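Local coordinates for protein esterase (Capnocytophaga ochracea, PDB 4W9R) that is of unknown function but is probably an esterase-like member of the alpha/beta-hydrolase clan, at residues B[120-125]-B[219-224]; B[141-146]-B[230-235]; B[175-180]-B[187-192]; B[210-215]-B[225-230]. All blocks are in the same frame, centred on the assembly; numbering follows the deposited sequence.

Interaction 1: B[120-125]-B[219-224]; sequences IASEEA and AAKLQG
Lys221 reaches from helix 217-232 to Ser122 and Glu123, where strand 116-122 gives way to helix 123-128. Its CB points toward the strand end, and the chain kinks at chi3 (-71°) before the tip. CD of Lys221 is the first atom to touch, lying 3.8 Å from CB of Ser122 and 3.6 Å from OE2 of Glu123; CE then passes beside the same oxygen. NZ of Lys221 completes a salt bridge, 2.9 Å from Glu123 OE2, which it meets on the syn side and slightly out of the carboxylate plane, with a weak second bond to Glu123 OE1 at 3.3 Å. A water accepts from Lys221 NZ at 2.7 Å and donates to Ser122 OG. Ser122 OG in turn donates to Glu123 OE1 over 2.6 Å, from above the carboxylate plane, while Asn148 ND2 bonds OE2, so both oxygens are held. Replacing Glu123 by an alanine would probably leave the buried amine of Lys221 without its countercharge and Ser122 OG without this acceptor. The backbone of Glu123 (phi 57°, psi -130°) marks a sharp strand-to-helix turn. A residue with such angles between a central strand and the following helix is consistent with the nucleophile elbow of alpha/beta hydrolases, and Glu123 then probably occupies the position at which hydrolases of this fold usually carry the nucleophile.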
loop_
_atom_site.group_PDB
_atom_site.type_symbol
_atom_site.label_atom_id
_atom_site.label_comp_id
_atom_site.label_asym_id
_atom_site.label_seq_id
_atom_site.Cartn_x
_atom_site.Cartn_y
_atom_site.Cartn_z
ATOM N N ILE B 120 -14.218 -2.685 -4.085
ATOM C CA ILE B 120 -13.191 -3.254 -3.225
ATOM C C ILE B 120 -13.756 -3.502 -1.834
ATOM O O ILE B 120 -14.360 -2.613 -1.234
ATOM C CB ILE B 120 -11.961 -2.334 -3.118
ATOM C CG1 ILE B 120 -11.376 -2.058 -4.503
ATOM C CG2 ILE B 120 -10.908 -2.951 -2.208
ATOM C CD1 ILE B 120 -10.159 -1.160 -4.478
ATOM N N ALA B 121 -13.561 -4.714 -1.326
ATOM C CA ALA B 121 -14.074 -5.070 -0.010
ATOM C C ALA B 121 -13.201 -6.120 0.666
ATOM O O ALA B 121 -12.427 -6.816 0.007
ATOM C CB ALA B 121 -15.506 -5.563 -0.120
ATOM N N SER B 122 -13.330 -6.228 1.984
ATOM C CA SER B 122 -12.564 -7.204 2.748
ATOM C C SER B 122 -13.444 -7.968 3.736
ATOM O O SER B 122 -14.546 -7.526 4.068
ATOM C CB SER B 122 -11.413 -6.520 3.492
ATOM O OG SER B 122 -11.895 -5.642 4.493
ATOM N N GLU B 123 -12.944 -9.116 4.191
ATOM C CA GLU B 123 -13.651 -9.973 5.146
ATOM C C GLU B 123 -15.032 -10.384 4.635
ATOM O O GLU B 123 -15.163 -10.863 3.510
ATOM C CB GLU B 123 -13.769 -9.282 6.508
ATOM C CG GLU B 123 -12.465 -9.238 7.303
ATOM C CD GLU B 123 -11.484 -8.202 6.786
ATOM O OE1 GLU B 123 -11.860 -7.013 6.704
ATOM O OE2 GLU B 123 -10.335 -8.576 6.464
ATOM N N GLU B 124 -16.057 -10.202 5.463
ATOM C CA GLU B 124 -17.414 -10.595 5.091
ATOM C C GLU B 124 -17.894 -9.846 3.852
ATOM O O GLU B 124 -18.471 -10.441 2.942
ATOM C CB GLU B 124 -18.385 -10.364 6.251
ATOM C CG GLU B 124 -18.201 -11.310 7.432
ATOM C CD GLU B 124 -17.076 -10.884 8.357
ATOM O OE1 GLU B 124 -16.541 -9.769 8.173
ATOM O OE2 GLU B 124 -16.729 -11.663 9.270
ATOM N N ALA B 125 -17.651 -8.539 3.822
ATOM C CA ALA B 125 -18.011 -7.724 2.668
ATOM C C ALA B 125 -17.232 -8.164 1.431
ATOM O O ALA B 125 -17.732 -8.077 0.308
ATOM C CB ALA B 125 -17.765 -6.252 2.958
ATOM N N ALA B 219 -1.441 -6.831 6.384
ATOM C CA ALA B 219 -0.349 -6.482 5.485
ATOM C C ALA B 219 -0.608 -7.035 4.089
ATOM O O ALA B 219 -0.219 -6.434 3.088
ATOM C CB ALA B 219 0.972 -6.999 6.025
ATOM N N ALA B 220 -1.269 -8.187 4.030
ATOM C CA ALA B 220 -1.589 -8.821 2.757
ATOM C C ALA B 220 -2.666 -8.044 2.009
ATOM O O ALA B 220 -2.640 -7.963 0.781
ATOM C CB ALA B 220 -2.031 -10.256 2.976
ATOM N N LYS B 221 -3.609 -7.475 2.752
ATOM C CA LYS B 221 -4.691 -6.709 2.145
ATOM C C LYS B 221 -4.163 -5.452 1.461
ATOM O O LYS B 221 -4.637 -5.080 0.388
ATOM C CB LYS B 221 -5.747 -6.342 3.189
ATOM C CG LYS B 221 -6.549 -7.533 3.686
ATOM C CD LYS B 221 -7.804 -7.100 4.426
ATOM C CE LYS B 221 -7.478 -6.491 5.776
ATOM N NZ LYS B 221 -8.715 -6.149 6.530
ATOM N N LEU B 222 -3.183 -4.803 2.082
ATOM C CA LEU B 222 -2.559 -3.624 1.489
ATOM C C LEU B 222 -1.885 -3.984 0.175
ATOM O O LEU B 222 -2.033 -3.280 -0.823
ATOM C CB LEU B 222 -1.536 -3.003 2.441
ATOM C CG LEU B 222 -2.061 -2.301 3.691
ATOM C CD1 LEU B 222 -0.909 -1.688 4.469
ATOM C CD2 LEU B 222 -3.099 -1.244 3.338
ATOM N N GLN B 223 -1.148 -5.089 0.184
ATOM C CA GLN B 223 -0.456 -5.550 -1.012
ATOM C C GLN B 223 -1.456 -6.000 -2.071
ATOM O O GLN B 223 -1.182 -5.919 -3.267
ATOM C CB GLN B 223 0.507 -6.685 -0.667
ATOM C CG GLN B 223 1.596 -6.286 0.316
ATOM C CD GLN B 223 2.517 -7.437 0.664
ATOM O OE1 GLN B 223 3.180 -8.003 -0.207
ATOM N NE2 GLN B 223 2.559 -7.796 1.941
ATOM N N GLY B 224 -2.618 -6.464 -1.621
ATOM C CA GLY B 224 -3.674 -6.883 -2.522
ATOM C C GLY B 224 -4.215 -5.726 -3.337
ATOM O O GLY B 224 -4.433 -5.854 -4.543
HETATM O O HOH W 1 -10.014 -3.830 5.966
#

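Interaction 2: B[141-146]-B[230-235]; sequences FNMIVS and DMCFDI
Met143, near the start of strand 143-149, faces Cys232 in the last turn of helix 217-232, their CA atoms 7.9 Å apart. Phe233 is the first residue to leave helical angles, so strand and helix end meet where the helix gives out. The contact is apolar. Met143 is a selenomethionine whose CG stands trans to the backbone N (chi1 -177°), carrying SE out toward the helix; the chain bends only at its last torsion. SE of Met143 then lies 3.6 Å from SG of Cys232, and CG of Met143 comes within 3.8 Å of that same sulfur. On the aromatic side, SE of Met143 is 4.3 Å from CE1 of Phe233 and 5.3 Å from the ring centroid, 58° off the ring normal, an oblique approach. All three residues are buried. Phe172 of strand 171-180 touches both Met143 and Cys232, while Phe233 also packs on Leu116 of strand 116-122 and on Leu270 of helix 255-270. The arrangement is a Met-aromatic contact with selenium in place of sulfur, set in the apolar layer between a helix and one face of the central sheet, as in alpha/beta-hydrolase folds.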
loop_
_atom_site.group_PDB
_atom_site.type_symbol
_atom_site.label_atom_id
_atom_site.label_comp_id
_atom_site.label_asym_id
_atom_site.label_seq_id
_atom_site.Cartn_x
_atom_site.Cartn_y
_atom_site.Cartn_z
ATOM N N PHE B 141 -20.523 -3.914 -11.546
ATOM C CA PHE B 141 -19.085 -3.826 -11.356
ATOM C C PHE B 141 -18.325 -4.697 -12.350
ATOM O O PHE B 141 -18.565 -5.899 -12.455
ATOM C CB PHE B 141 -18.715 -4.211 -9.922
ATOM C CG PHE B 141 -19.321 -3.311 -8.884
ATOM C CD1 PHE B 141 -18.944 -1.980 -8.798
ATOM C CD2 PHE B 141 -20.264 -3.793 -7.992
ATOM C CE1 PHE B 141 -19.498 -1.149 -7.847
ATOM C CE2 PHE B 141 -20.821 -2.965 -7.037
ATOM C CZ PHE B 141 -20.437 -1.642 -6.965
ATOM N N ASN B 142 -17.417 -4.069 -13.089
ATOM C CA ASN B 142 -16.545 -4.779 -14.015
ATOM C C ASN B 142 -15.249 -5.179 -13.330
ATOM O O ASN B 142 -14.438 -5.922 -13.884
ATOM C CB ASN B 142 -16.252 -3.913 -15.236
ATOM C CG ASN B 142 -17.492 -3.230 -15.767
ATOM O OD1 ASN B 142 -17.625 -2.011 -15.682
ATOM N ND2 ASN B 142 -18.412 -4.017 -16.313
HETATM N N MSE B 143 -15.067 -4.670 -12.116
HETATM C CA MSE B 143 -13.882 -4.953 -11.322
HETATM C C MSE B 143 -14.279 -5.350 -9.906
HETATM O O MSE B 143 -14.949 -4.593 -9.203
HETATM C CB MSE B 143 -12.953 -3.740 -11.291
HETATM C CG MSE B 143 -11.651 -3.971 -10.539
HETATM SE SE MSE B 143 -10.652 -2.322 -10.220
HETATM C CE MSE B 143 -11.593 -1.671 -8.641
ATOM N N ILE B 144 -13.875 -6.546 -9.495
ATOM C CA ILE B 144 -14.170 -7.026 -8.153
ATOM C C ILE B 144 -12.888 -7.429 -7.436
ATOM O O ILE B 144 -12.166 -8.321 -7.885
ATOM C CB ILE B 144 -15.141 -8.220 -8.179
ATOM C CG1 ILE B 144 -16.450 -7.825 -8.865
ATOM C CG2 ILE B 144 -15.407 -8.722 -6.767
ATOM C CD1 ILE B 144 -17.459 -8.945 -8.953
ATOM N N VAL B 145 -12.597 -6.750 -6.333
ATOM C CA VAL B 145 -11.425 -7.068 -5.534
ATOM C C VAL B 145 -11.846 -7.579 -4.162
ATOM O O VAL B 145 -12.367 -6.824 -3.340
ATOM C CB VAL B 145 -10.502 -5.847 -5.371
ATOM C CG1 VAL B 145 -9.276 -6.216 -4.557
ATOM C CG2 VAL B 145 -10.097 -5.307 -6.734
ATOM N N SER B 146 -11.613 -8.864 -3.922
ATOM C CA SER B 146 -11.992 -9.494 -2.665
ATOM C C SER B 146 -10.755 -9.770 -1.818
ATOM O O SER B 146 -9.946 -10.637 -2.147
ATOM C CB SER B 146 -12.762 -10.789 -2.936
ATOM O OG SER B 146 -13.170 -11.409 -1.730
ATOM N N ASP B 230 -2.762 -2.349 -10.016
ATOM C CA ASP B 230 -1.667 -2.411 -10.974
ATOM C C ASP B 230 -2.052 -3.202 -12.220
ATOM O O ASP B 230 -1.825 -2.754 -13.343
ATOM C CB ASP B 230 -0.429 -3.036 -10.329
ATOM C CG ASP B 230 0.747 -3.112 -11.282
ATOM O OD1 ASP B 230 1.065 -2.084 -11.918
ATOM O OD2 ASP B 230 1.352 -4.200 -11.399
HETATM N N MSE B 231 -2.639 -4.375 -12.011
HETATM C CA MSE B 231 -2.953 -5.282 -13.111
HETATM C C MSE B 231 -4.205 -4.880 -13.881
HETATM O O MSE B 231 -4.261 -5.024 -15.103
HETATM C CB MSE B 231 -3.110 -6.707 -12.583
HETATM C CG MSE B 231 -1.812 -7.317 -12.090
HETATM SE SE MSE B 231 -2.077 -9.075 -11.308
HETATM C CE MSE B 231 -3.300 -8.561 -9.892
ATOM N N CYS B 232 -5.207 -4.384 -13.166
ATOM C CA CYS B 232 -6.475 -4.011 -13.782
ATOM C C CYS B 232 -6.307 -2.839 -14.747
ATOM O O CYS B 232 -6.859 -2.842 -15.849
ATOM C CB CYS B 232 -7.505 -3.666 -12.705
ATOM S SG CYS B 232 -9.134 -3.216 -13.341
ATOM N N PHE B 233 -5.541 -1.841 -14.323
ATOM C CA PHE B 233 -5.325 -0.631 -15.110
ATOM C C PHE B 233 -4.064 -0.695 -15.971
ATOM O O PHE B 233 -3.686 0.295 -16.595
ATOM C CB PHE B 233 -5.270 0.586 -14.191
ATOM C CG PHE B 233 -6.595 0.939 -13.582
ATOM C CD1 PHE B 233 -6.959 0.444 -12.341
ATOM C CD2 PHE B 233 -7.485 1.758 -14.260
ATOM C CE1 PHE B 233 -8.181 0.765 -11.782
ATOM C CE2 PHE B 233 -8.710 2.081 -13.706
ATOM C CZ PHE B 233 -9.057 1.585 -12.465
ATOM N N ASP B 234 -3.413 -1.855 -15.984
ATOM C CA ASP B 234 -2.114 -2.038 -16.636
ATOM C C ASP B 234 -2.049 -1.543 -18.085
ATOM O O ASP B 234 -1.004 -1.070 -18.535
ATOM C CB ASP B 234 -1.719 -3.515 -16.591
ATOM C CG ASP B 234 -0.326 -3.762 -17.133
ATOM O OD1 ASP B 234 0.652 -3.476 -16.409
ATOM O OD2 ASP B 234 -0.209 -4.243 -18.280
ATOM N N ILE B 235 -3.157 -1.652 -18.811
ATOM C CA ILE B 235 -3.201 -1.231 -20.209
ATOM C C ILE B 235 -2.961 0.277 -20.361
ATOM O O ILE B 235 -2.557 0.748 -21.425
ATOM C CB ILE B 235 -4.555 -1.611 -20.863
ATOM C CG1 ILE B 235 -4.487 -1.473 -22.387
ATOM C CG2 ILE B 235 -5.691 -0.778 -20.288
ATOM C CD1 ILE B 235 -3.420 -2.333 -23.032
#

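Interaction 3: B[175-180]-B[187-192]; sequences MATADV and DKAIQF
Met175 and Thr177 of strand 171-180 meet Ala189 and Phe192 of helix 183-196 inside a beta-alpha-beta unit that strand 205-213 completes. The axes of strand segment 175-180 and helix segment 187-192 come within 8.9 Å and make an angle of 142°, so the helix doubles back over the strand in a roughly antiparallel sense. Both strand residues direct their CB toward the helix, and Ala189 turns its methyl to meet them. CA of Ala189 lies 7.0 Å from CA of Thr177, a spacing with which the small methyl of Ala189 is consistent. Met175, a selenomethionine, is fully extended from CG to its methyl and reaches up so that SE comes beside the aromatic ring while CE ends against Ala189. SE of Met175 lies at the rim of Phe192, close to its CD2 (4.2 Å). With the selenium 5.4 Å from the ring centroid and 90° off the normal, it lies in line with the ring plane, an edge-on Met-aromatic contact with no stacking over the face. The same ring meets Phe127 edge-to-face, and Phe209 of strand 205-213 touches both Met175 and Thr177. Thr177 places OG1 opposite its backbone N (chi1 -179°), which brings OG1 of Thr177 to 3.9 Å from CB of Ala189. Beyond SE, the terminal CE of Met175 rests 3.7 Å from CB of Ala189 and 3.4 Å from its carbonyl O.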
loop_
_atom_site.group_PDB
_atom_site.type_symbol
_atom_site.label_atom_id
_atom_site.label_comp_id
_atom_site.label_asym_id
_atom_site.label_seq_id
_atom_site.Cartn_x
_atom_site.Cartn_y
_atom_site.Cartn_z
HETATM N N MSE B 175 -8.744 -11.961 -5.990
HETATM C CA MSE B 175 -8.948 -12.443 -4.631
HETATM C C MSE B 175 -7.616 -12.716 -3.942
HETATM O O MSE B 175 -6.722 -13.331 -4.522
HETATM C CB MSE B 175 -9.810 -13.704 -4.627
HETATM C CG MSE B 175 -9.878 -14.396 -3.274
HETATM SE SE MSE B 175 -11.015 -15.976 -3.297
HETATM C CE MSE B 175 -10.581 -16.691 -1.536
ATOM N N ALA B 176 -7.489 -12.251 -2.705
ATOM C CA ALA B 176 -6.272 -12.464 -1.933
ATOM C C ALA B 176 -6.589 -12.981 -0.535
ATOM O O ALA B 176 -7.606 -12.617 0.056
ATOM C CB ALA B 176 -5.464 -11.177 -1.851
ATOM N N THR B 177 -5.714 -13.835 -0.014
ATOM C CA THR B 177 -5.861 -14.341 1.345
ATOM C C THR B 177 -4.494 -14.538 2.003
ATOM O O THR B 177 -3.472 -14.625 1.321
ATOM C CB THR B 177 -6.647 -15.668 1.372
ATOM O OG1 THR B 177 -6.794 -16.112 2.727
ATOM C CG2 THR B 177 -5.928 -16.734 0.564
ATOM N N ALA B 178 -4.487 -14.592 3.330
ATOM C CA ALA B 178 -3.259 -14.762 4.099
ATOM C C ALA B 178 -3.500 -15.761 5.221
ATOM O O ALA B 178 -4.579 -15.785 5.801
ATOM C CB ALA B 178 -2.784 -13.432 4.656
ATOM N N ASP B 179 -2.514 -16.606 5.503
ATOM C CA ASP B 179 -2.698 -17.677 6.481
ATOM C C ASP B 179 -2.275 -17.379 7.925
ATOM O O ASP B 179 -2.594 -18.162 8.820
ATOM C CB ASP B 179 -1.959 -18.933 6.005
ATOM C CG ASP B 179 -0.457 -18.745 5.952
ATOM O OD1 ASP B 179 -0.007 -17.608 5.697
ATOM O OD2 ASP B 179 0.274 -19.734 6.167
ATOM N N VAL B 180 -1.591 -16.266 8.184
ATOM C CA VAL B 180 -1.020 -16.095 9.520
ATOM C C VAL B 180 -2.068 -15.621 10.520
ATOM O O VAL B 180 -2.630 -14.531 10.401
ATOM C CB VAL B 180 0.158 -15.106 9.517
ATOM C CG1 VAL B 180 0.608 -14.818 10.941
ATOM C CG2 VAL B 180 1.309 -15.663 8.701
ATOM N N ASP B 187 -8.380 -21.379 5.470
ATOM C CA ASP B 187 -8.715 -22.675 4.893
ATOM C C ASP B 187 -10.009 -22.613 4.091
ATOM O O ASP B 187 -10.094 -23.167 2.996
ATOM C CB ASP B 187 -8.829 -23.740 5.984
ATOM C CG ASP B 187 -7.481 -24.136 6.553
ATOM O OD1 ASP B 187 -6.466 -23.994 5.836
ATOM O OD2 ASP B 187 -7.437 -24.596 7.713
ATOM N N LYS B 188 -11.012 -21.931 4.637
ATOM C CA LYS B 188 -12.290 -21.786 3.953
ATOM C C LYS B 188 -12.122 -21.009 2.651
ATOM O O LYS B 188 -12.794 -21.289 1.660
ATOM C CB LYS B 188 -13.315 -21.097 4.859
ATOM C CG LYS B 188 -13.741 -21.939 6.053
ATOM C CD LYS B 188 -14.965 -21.362 6.750
ATOM C CE LYS B 188 -14.691 -19.973 7.303
ATOM N NZ LYS B 188 -15.885 -19.411 7.994
ATOM N N ALA B 189 -11.210 -20.042 2.658
ATOM C CA ALA B 189 -10.930 -19.239 1.474
ATOM C C ALA B 189 -10.348 -20.096 0.353
ATOM O O ALA B 189 -10.753 -19.978 -0.805
ATOM C CB ALA B 189 -9.982 -18.101 1.817
ATOM N N ILE B 190 -9.399 -20.957 0.704
ATOM C CA ILE B 190 -8.759 -21.831 -0.273
ATOM C C ILE B 190 -9.746 -22.852 -0.835
ATOM O O ILE B 190 -9.788 -23.080 -2.045
ATOM C CB ILE B 190 -7.547 -22.563 0.337
ATOM C CG1 ILE B 190 -6.344 -21.622 0.398
ATOM C CG2 ILE B 190 -7.191 -23.800 -0.474
ATOM C CD1 ILE B 190 -5.048 -22.322 0.716
ATOM N N GLN B 191 -10.539 -23.456 0.045
ATOM C CA GLN B 191 -11.558 -24.414 -0.371
ATOM C C GLN B 191 -12.542 -23.775 -1.345
ATOM O O GLN B 191 -12.923 -24.382 -2.348
ATOM C CB GLN B 191 -12.310 -24.967 0.841
ATOM C CG GLN B 191 -11.456 -25.781 1.795
ATOM C CD GLN B 191 -12.220 -26.207 3.034
ATOM O OE1 GLN B 191 -13.418 -26.483 2.974
ATOM N NE2 GLN B 191 -11.530 -26.253 4.169
ATOM N N PHE B 192 -12.946 -22.544 -1.042
ATOM C CA PHE B 192 -13.864 -21.802 -1.897
ATOM C C PHE B 192 -13.230 -21.500 -3.250
ATOM O O PHE B 192 -13.862 -21.673 -4.293
ATOM C CB PHE B 192 -14.300 -20.502 -1.216
ATOM C CG PHE B 192 -15.024 -19.549 -2.127
ATOM C CD1 PHE B 192 -16.361 -19.744 -2.437
ATOM C CD2 PHE B 192 -14.368 -18.453 -2.669
ATOM C CE1 PHE B 192 -17.028 -18.868 -3.275
ATOM C CE2 PHE B 192 -15.031 -17.574 -3.509
ATOM C CZ PHE B 192 -16.364 -17.781 -3.810
#

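Interaction 4: B[210-215]-B[225-230]; sequences VDFKGS and IAQALD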
loop_
_atom_site.group_PDB
_atom_site.type_symbol
_atom_site.label_atom_id
_atom_site.label_comp_id
_atom_site.label_asym_id
_atom_site.label_seq_id
_atom_site.Cartn_x
_atom_site.Cartn_y
_atom_site.Cartn_z
ATOM N N VAL B 210 -4.298 -14.489 -5.491
ATOM C CA VAL B 210 -2.982 -14.430 -4.876
ATOM C C VAL B 210 -3.035 -14.926 -3.436
ATOM O O VAL B 210 -3.729 -14.358 -2.595
ATOM C CB VAL B 210 -2.408 -13.003 -4.906
ATOM C CG1 VAL B 210 -1.038 -12.970 -4.251
ATOM C CG2 VAL B 210 -2.330 -12.501 -6.336
ATOM N N ASP B 211 -2.299 -15.995 -3.164
ATOM C CA ASP B 211 -2.213 -16.539 -1.818
ATOM C C ASP B 211 -0.962 -16.014 -1.125
ATOM O O ASP B 211 0.157 -16.339 -1.522
ATOM C CB ASP B 211 -2.203 -18.070 -1.859
ATOM C CG ASP B 211 -2.027 -18.694 -0.488
ATOM O OD1 ASP B 211 -2.351 -18.032 0.519
ATOM O OD2 ASP B 211 -1.570 -19.854 -0.418
ATOM N N PHE B 212 -1.150 -15.213 -0.081
ATOM C CA PHE B 212 -0.009 -14.695 0.661
ATOM C C PHE B 212 0.291 -15.641 1.808
ATOM O O PHE B 212 -0.461 -15.715 2.778
ATOM C CB PHE B 212 -0.289 -13.289 1.200
ATOM C CG PHE B 212 -0.470 -12.246 0.135
ATOM C CD1 PHE B 212 -1.718 -12.006 -0.415
ATOM C CD2 PHE B 212 0.605 -11.491 -0.303
ATOM C CE1 PHE B 212 -1.888 -11.040 -1.390
ATOM C CE2 PHE B 212 0.442 -10.524 -1.277
ATOM C CZ PHE B 212 -0.806 -10.298 -1.821
ATOM N N LYS B 213 1.413 -16.342 1.709
ATOM C CA LYS B 213 1.748 -17.356 2.693
ATOM C C LYS B 213 2.871 -16.853 3.585
ATOM O O LYS B 213 3.879 -16.338 3.102
ATOM C CB LYS B 213 2.139 -18.665 2.005
ATOM C CG LYS B 213 2.178 -19.867 2.937
ATOM C CD LYS B 213 2.337 -21.164 2.161
ATOM C CE LYS B 213 1.172 -21.383 1.207
ATOM N NZ LYS B 213 1.306 -22.652 0.438
ATOM N N GLY B 214 2.683 -16.992 4.892
ATOM C CA GLY B 214 3.636 -16.480 5.856
ATOM C C GLY B 214 3.466 -14.985 6.039
ATOM O O GLY B 214 4.348 -14.308 6.567
ATOM N N SER B 215 2.324 -14.470 5.597
ATOM C CA SER B 215 2.035 -13.046 5.697
ATOM C C SER B 215 0.853 -12.770 6.618
ATOM O O SER B 215 -0.125 -13.518 6.628
ATOM C CB SER B 215 1.757 -12.462 4.312
ATOM O OG SER B 215 1.384 -11.097 4.405
ATOM N N ILE B 225 -4.430 -4.593 -2.676
ATOM C CA ILE B 225 -4.896 -3.386 -3.348
ATOM C C ILE B 225 -3.881 -2.914 -4.379
ATOM O O ILE B 225 -4.238 -2.571 -5.506
ATOM C CB ILE B 225 -5.160 -2.248 -2.346
ATOM C CG1 ILE B 225 -6.196 -2.680 -1.310
ATOM C CG2 ILE B 225 -5.622 -0.991 -3.068
ATOM C CD1 ILE B 225 -6.447 -1.653 -0.232
ATOM N N ALA B 226 -2.610 -2.907 -3.985
ATOM C CA ALA B 226 -1.533 -2.463 -4.862
ATOM C C ALA B 226 -1.455 -3.316 -6.124
ATOM O O ALA B 226 -1.342 -2.793 -7.232
ATOM C CB ALA B 226 -0.207 -2.492 -4.121
ATOM N N GLN B 227 -1.528 -4.631 -5.948
ATOM C CA GLN B 227 -1.471 -5.557 -7.072
ATOM C C GLN B 227 -2.702 -5.446 -7.965
ATOM O O GLN B 227 -2.584 -5.402 -9.189
ATOM C CB GLN B 227 -1.320 -6.994 -6.573
ATOM C CG GLN B 227 0.034 -7.296 -5.955
ATOM C CD GLN B 227 0.190 -8.754 -5.574
ATOM O OE1 GLN B 227 -0.697 -9.573 -5.823
ATOM N NE2 GLN B 227 1.324 -9.087 -4.970
ATOM N N ALA B 228 -3.879 -5.400 -7.345
ATOM C CA ALA B 228 -5.138 -5.375 -8.085
ATOM C C ALA B 228 -5.235 -4.150 -8.988
ATOM O O ALA B 228 -5.562 -4.266 -10.168
ATOM C CB ALA B 228 -6.315 -5.421 -7.127
ATOM N N LEU B 229 -4.943 -2.981 -8.428
ATOM C CA LEU B 229 -4.958 -1.739 -9.196
ATOM C C LEU B 229 -3.917 -1.759 -10.308
ATOM O O LEU B 229 -4.155 -1.250 -11.402
ATOM C CB LEU B 229 -4.713 -0.540 -8.281
ATOM C CG LEU B 229 -5.787 -0.238 -7.238
ATOM C CD1 LEU B 229 -5.332 0.893 -6.336
ATOM C CD2 LEU B 229 -7.107 0.102 -7.913
ATOM N N ASP B 230 -2.762 -2.349 -10.016
ATOM C CA ASP B 230 -1.667 -2.411 -10.974
ATOM C C ASP B 230 -2.052 -3.202 -12.220
ATOM O O ASP B 230 -1.825 -2.754 -13.343
ATOM C CB ASP B 230 -0.429 -3.036 -10.329
ATOM C CG ASP B 230 0.747 -3.112 -11.282
ATOM O OD1 ASP B 230 1.065 -2.084 -11.918
ATOM O OD2 ASP B 230 1.352 -4.200 -11.399
#
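Val210 and Gln227 have the nearest CA atoms of 210-215 and 225-230, 9.3 Å apart, and between these segments the contact is made by side chains. Gln227 does most of the spanning: with CD trans to CA (chi2 -175°) it stretches straight out from the helix and ends in an amide that lies against Val210 and Phe212. OE1 of Gln227 comes to 3.4 Å from CG2 of Val210 and 3.8 Å from CG1 of the same residue, contacts of packing. NE2 of Gln227 sits 4.0 Å from CZ of Phe212, at the far end of the ring, and approaches obliquely. Phe212 and Gln227 point at each other across the gap, with the amide tilted 33° from the ring. CG1 of Val210 also lies against one face of the Phe212 ring, 3.5 Å above its plane and near its rim. The polar bonds of the amide lead away from this pair: OE1 is hydrogen-bonded to Tyr174 OH on strand 171-180, and NE2 to Gln223 OE1 of the second subunit. A leucine in place of Gln227 would probably leave the Tyr174 hydroxyl and Gln223 of the second subunit without these hydrogen-bond partners. The chemistry is thus divided: the amide packs against apolar groups on the strand side, while its two polar atoms tie the helix to strand 171-180 and to the dimer partner.

Following the chain from the N terminus, 120-125 opens interaction 1 and 141-146 opens interaction 2 before either has closed. Interaction 3 then opens and closes locally between 175-180 and 187-192, nested within both larger loops. Interaction 4 starts at 210-215, after interaction 3 has closed and in series with it. Helix 217-232 and the residues just after it supply the remaining partners in turn: 219-224 closes interaction 1, 225-230 closes interaction 4, and 230-235 closes interaction 2, with Asp230 shared by the last two. Interaction 1 therefore crosses interactions 2 and 4, whereas 4 nests inside 2. Together they tie helix 217-232 to strands 116-122, 143-149 and 205-213 of one sheet, and interaction 3 ties helix 183-196 to strand 171-180.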